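Local atomic coordinates of putative branched chain amino acid ABC transporter, periplasmic amino acid-binding protein (Brucella ovis, PDB entry 4XFK), a protein that probably serves as the periplasmic amino-acid-binding component of an ABC transport system for branched-chain amino acids. Residues 257-262 with 357-362. The protein carries 1 engineered substitution. Residues are numbered along the deposited sequence; the frame is centred on the assembly and turned at random.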
ATOM      1  N   ALA A 257      12.363   1.420  24.180  1.00 12.62           N
ATOM      2  CA  ALA A 257      13.817   1.426  24.297  1.00 12.36           C
ATOM      3  C   ALA A 257      14.568   0.815  23.109  1.00 12.73           C
ATOM      4  O   ALA A 257      15.763   1.060  22.949  1.00 15.68           O
ATOM      5  CB  ALA A 257      14.239   0.740  25.598  1.00 13.69           C
ATOM      6  N   ILE A 258      13.889   0.019  22.283  1.00 11.36           N
ATOM      7  CA  ILE A 258      14.570  -0.621  21.149  1.00 10.96           C
ATOM      8  C   ILE A 258      14.253   0.047  19.813  1.00 11.72           C
ATOM      9  O   ILE A 258      14.486  -0.535  18.754  1.00 12.89           O
ATOM     10  CB  ILE A 258      14.267  -2.143  21.038  1.00 12.02           C
ATOM     11  CG1 ILE A 258      12.799  -2.398  20.678  1.00 12.63           C
ATOM     12  CG2 ILE A 258      14.658  -2.868  22.320  1.00 11.71           C
ATOM     13  CD1 ILE A 258      12.531  -3.822  20.200  1.00 13.25           C
ATOM     14  N   ALA A 259      13.752   1.278  19.865  1.00 11.22           N
ATOM     15  CA  ALA A 259      13.286   1.958  18.653  1.00 11.68           C
ATOM     16  C   ALA A 259      14.353   2.130  17.564  1.00 10.71           C
ATOM     17  O   ALA A 259      14.062   1.963  16.374  1.00 12.49           O
ATOM     18  CB  ALA A 259      12.677   3.307  19.010  1.00 12.77           C
ATOM     19  N   GLU A 260      15.574   2.487  17.956  1.00 11.94           N
ATOM     20  CA  GLU A 260      16.612   2.819  16.987  1.00 13.12           C
ATOM     21  C   GLU A 260      16.906   1.669  16.021  1.00 11.59           C
ATOM     22  O   GLU A 260      17.058   0.525  16.436  1.00 12.32           O
ATOM     23  CB  GLU A 260      17.901   3.237  17.712  1.00 14.87           C
ATOM     24  CG  GLU A 260      19.034   3.693  16.787  1.00 18.11           C
ATOM     25  CD  GLU A 260      20.330   3.998  17.530  1.00 23.60           C
ATOM     26  OE1 GLU A 260      20.380   3.822  18.766  1.00 26.40           O
ATOM     27  OE2 GLU A 260      21.310   4.408  16.874  1.00 26.56           O
ATOM     28  N   GLY A 261      16.958   1.977  14.731  1.00 10.67           N
ATOM     29  CA  GLY A 261      17.569   1.070  13.779  1.00 10.61           C
ATOM     30  C   GLY A 261      16.666   0.113  13.026  1.00  9.81           C
ATOM     31  O   GLY A 261      17.140  -0.629  12.168  1.00 11.08           O
ATOM     32  N   HIS A 262      15.376   0.094  13.348  1.00  8.83           N
ATOM     33  CA  HIS A 262      14.432  -0.700  12.561  1.00  8.15           C
ATOM     34  C   HIS A 262      14.201  -0.044  11.211  1.00  7.76           C
ATOM     35  O   HIS A 262      14.433   1.159  11.047  1.00  8.64           O
ATOM     36  CB  HIS A 262      13.131  -0.918  13.326  1.00  9.03           C
ATOM     37  CG  HIS A 262      13.340  -1.598  14.636  1.00  9.66           C
ATOM     38  ND1 HIS A 262      13.485  -2.963  14.750  1.00 10.07           N
ATOM     39  CD2 HIS A 262      13.480  -1.095  15.886  1.00 10.55           C
ATOM     40  CE1 HIS A 262      13.691  -3.276  16.017  1.00 11.79           C
ATOM     41  NE2 HIS A 262      13.700  -2.161  16.725  1.00 11.94           N
ATOM     42  N   GLN A 357      14.181   3.387   4.765  1.00  7.50           N
ATOM     43  CA  GLN A 357      14.248   4.327   5.880  1.00  7.71           C
ATOM     44  C   GLN A 357      14.589   3.615   7.183  1.00  7.81           C
ATOM     45  O   GLN A 357      14.165   2.470   7.401  1.00  8.75           O
ATOM     46  CB  GLN A 357      12.896   5.019   6.048  1.00  8.15           C
ATOM     47  CG  GLN A 357      12.431   5.800   4.824  1.00  8.57           C
ATOM     48  CD  GLN A 357      10.926   5.921   4.745  1.00  7.67           C
ATOM     49  OE1 GLN A 357      10.304   6.577   5.581  1.00  8.08           O
ATOM     50  NE2 GLN A 357      10.328   5.294   3.734  1.00  8.17           N
ATOM     51  N   GLU A 358      15.329   4.302   8.053  1.00  8.21           N
ATOM     52  CA  GLU A 358      15.697   3.756   9.359  1.00  8.59           C
ATOM     53  C   GLU A 358      15.104   4.605  10.475  1.00  9.00           C
ATOM     54  O   GLU A 358      14.966   5.816  10.328  1.00  9.91           O
ATOM     55  CB  GLU A 358      17.217   3.706   9.500  1.00 11.06           C
ATOM     56  CG  GLU A 358      17.892   5.074   9.438  1.00 15.90           C
ATOM     57  CD  GLU A 358      19.394   4.994   9.564  1.00 22.22           C
ATOM     58  OE1 GLU A 358      19.877   4.638  10.656  1.00 25.52           O
ATOM     59  OE2 GLU A 358      20.086   5.289   8.570  1.00 24.97           O
ATOM     60  N   VAL A 359      14.756   3.976  11.592  1.00  8.92           N
ATOM     61  CA  VAL A 359      14.286   4.731  12.748  1.00  9.57           C
ATOM     62  C   VAL A 359      15.485   5.387  13.433  1.00 10.14           C
ATOM     63  O   VAL A 359      16.435   4.703  13.824  1.00 10.25           O
ATOM     64  CB  VAL A 359      13.527   3.829  13.730  1.00  9.31           C
ATOM     65  CG1 VAL A 359      13.047   4.640  14.928  1.00  9.66           C
ATOM     66  CG2 VAL A 359      12.353   3.152  13.014  1.00  9.97           C
ATOM     67  N   SER A 360      15.438   6.711  13.565  1.00  9.40           N
ATOM     68  CA  SER A 360      16.599   7.489  13.975  1.00  9.47           C
ATOM     69  C   SER A 360      16.175   8.803  14.611  1.00  9.72           C
ATOM     70  O   SER A 360      15.164   9.388  14.225  1.00 11.05           O
ATOM     71  CB  SER A 360      17.479   7.788  12.759  1.00 10.90           C
ATOM     72  OG  SER A 360      18.525   8.690  13.086  1.00 12.46           O
ATOM     73  N   LYS A 361      16.961   9.275  15.573  1.00 11.10           N
ATOM     74  CA  LYS A 361      16.714  10.577  16.175  1.00 11.10           C
ATOM     75  C   LYS A 361      17.017  11.693  15.184  1.00 11.30           C
ATOM     76  O   LYS A 361      16.624  12.841  15.398  1.00 13.35           O
ATOM     77  CB  LYS A 361      17.568  10.768  17.426  1.00 12.18           C
ATOM     78  CG  LYS A 361      17.118   9.953  18.617  1.00 15.51           C
ATOM     79  CD  LYS A 361      17.955  10.306  19.830  1.00 18.68           C
ATOM     80  CE  LYS A 361      17.507   9.546  21.057  1.00 21.19           C
ATOM     81  NZ  LYS A 361      18.284   9.994  22.238  1.00 23.18           N
ATOM     82  N   LYS A 362      17.722  11.362  14.106  1.00 11.08           N
ATOM     83  CA  LYS A 362      18.092  12.358  13.109  1.00 12.24           C
ATOM     84  C   LYS A 362      16.919  12.762  12.210  1.00 11.11           C
ATOM     85  O   LYS A 362      16.993  13.779  11.534  1.00 12.90           O
ATOM     86  CB  LYS A 362      19.255  11.859  12.251  1.00 14.74           C
ATOM     87  CG  LYS A 362      20.569  11.688  13.006  1.00 20.44           C
ATOM     88  CD  LYS A 362      21.626  11.023  12.129  1.00 25.07           C
ATOM     89  CE  LYS A 362      22.923  10.789  12.894  1.00 27.83           C
ATOM     90  NZ  LYS A 362      22.718   9.961  14.118  1.00 30.41           N
TER
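Val359 directs its isopropyl group at the type II beta turn formed by Ala259 to His262, where the turn leads into strand 263-266, which pairs with the antiparallel strand 350-360 in the mixed sheet of this periplasmic binding protein. With CG1 anti to its own backbone N (chi1 180°), Val359 places its two methyls against the first and last residues of the turn: CG1 lies 3.2 Å from Ala259 O and also touches the methyl of Ala259, while CG2 meets His262 CB at 4.2 Å. The valine backbone is gripped at both ends. Gly261 N donates to Val359 O over 2.9 Å, tilted 17° from the carbonyl plane, and Val359 N donates a hydrogen bond to His262 O, coming in closer to the line of that carbonyl (C=O...N 161°). That carbonyl oxygen also receives a CA-H...O contact from Glu358 CA at 3.3 Å. Gly261 has the positive phi of the third residue of a type II turn. The His262 ring is held at both nitrogens: ND1 accepts a hydrogen bond from Phe241 N, and the rings of His262 and Phe241 also meet. Tyr372 and Phe374 also touch the Val359 side chain. At the other ring nitrogen, His262 NE2 makes a short but bent, weak hydrogen bond of 2.7 Å to Ile258 O.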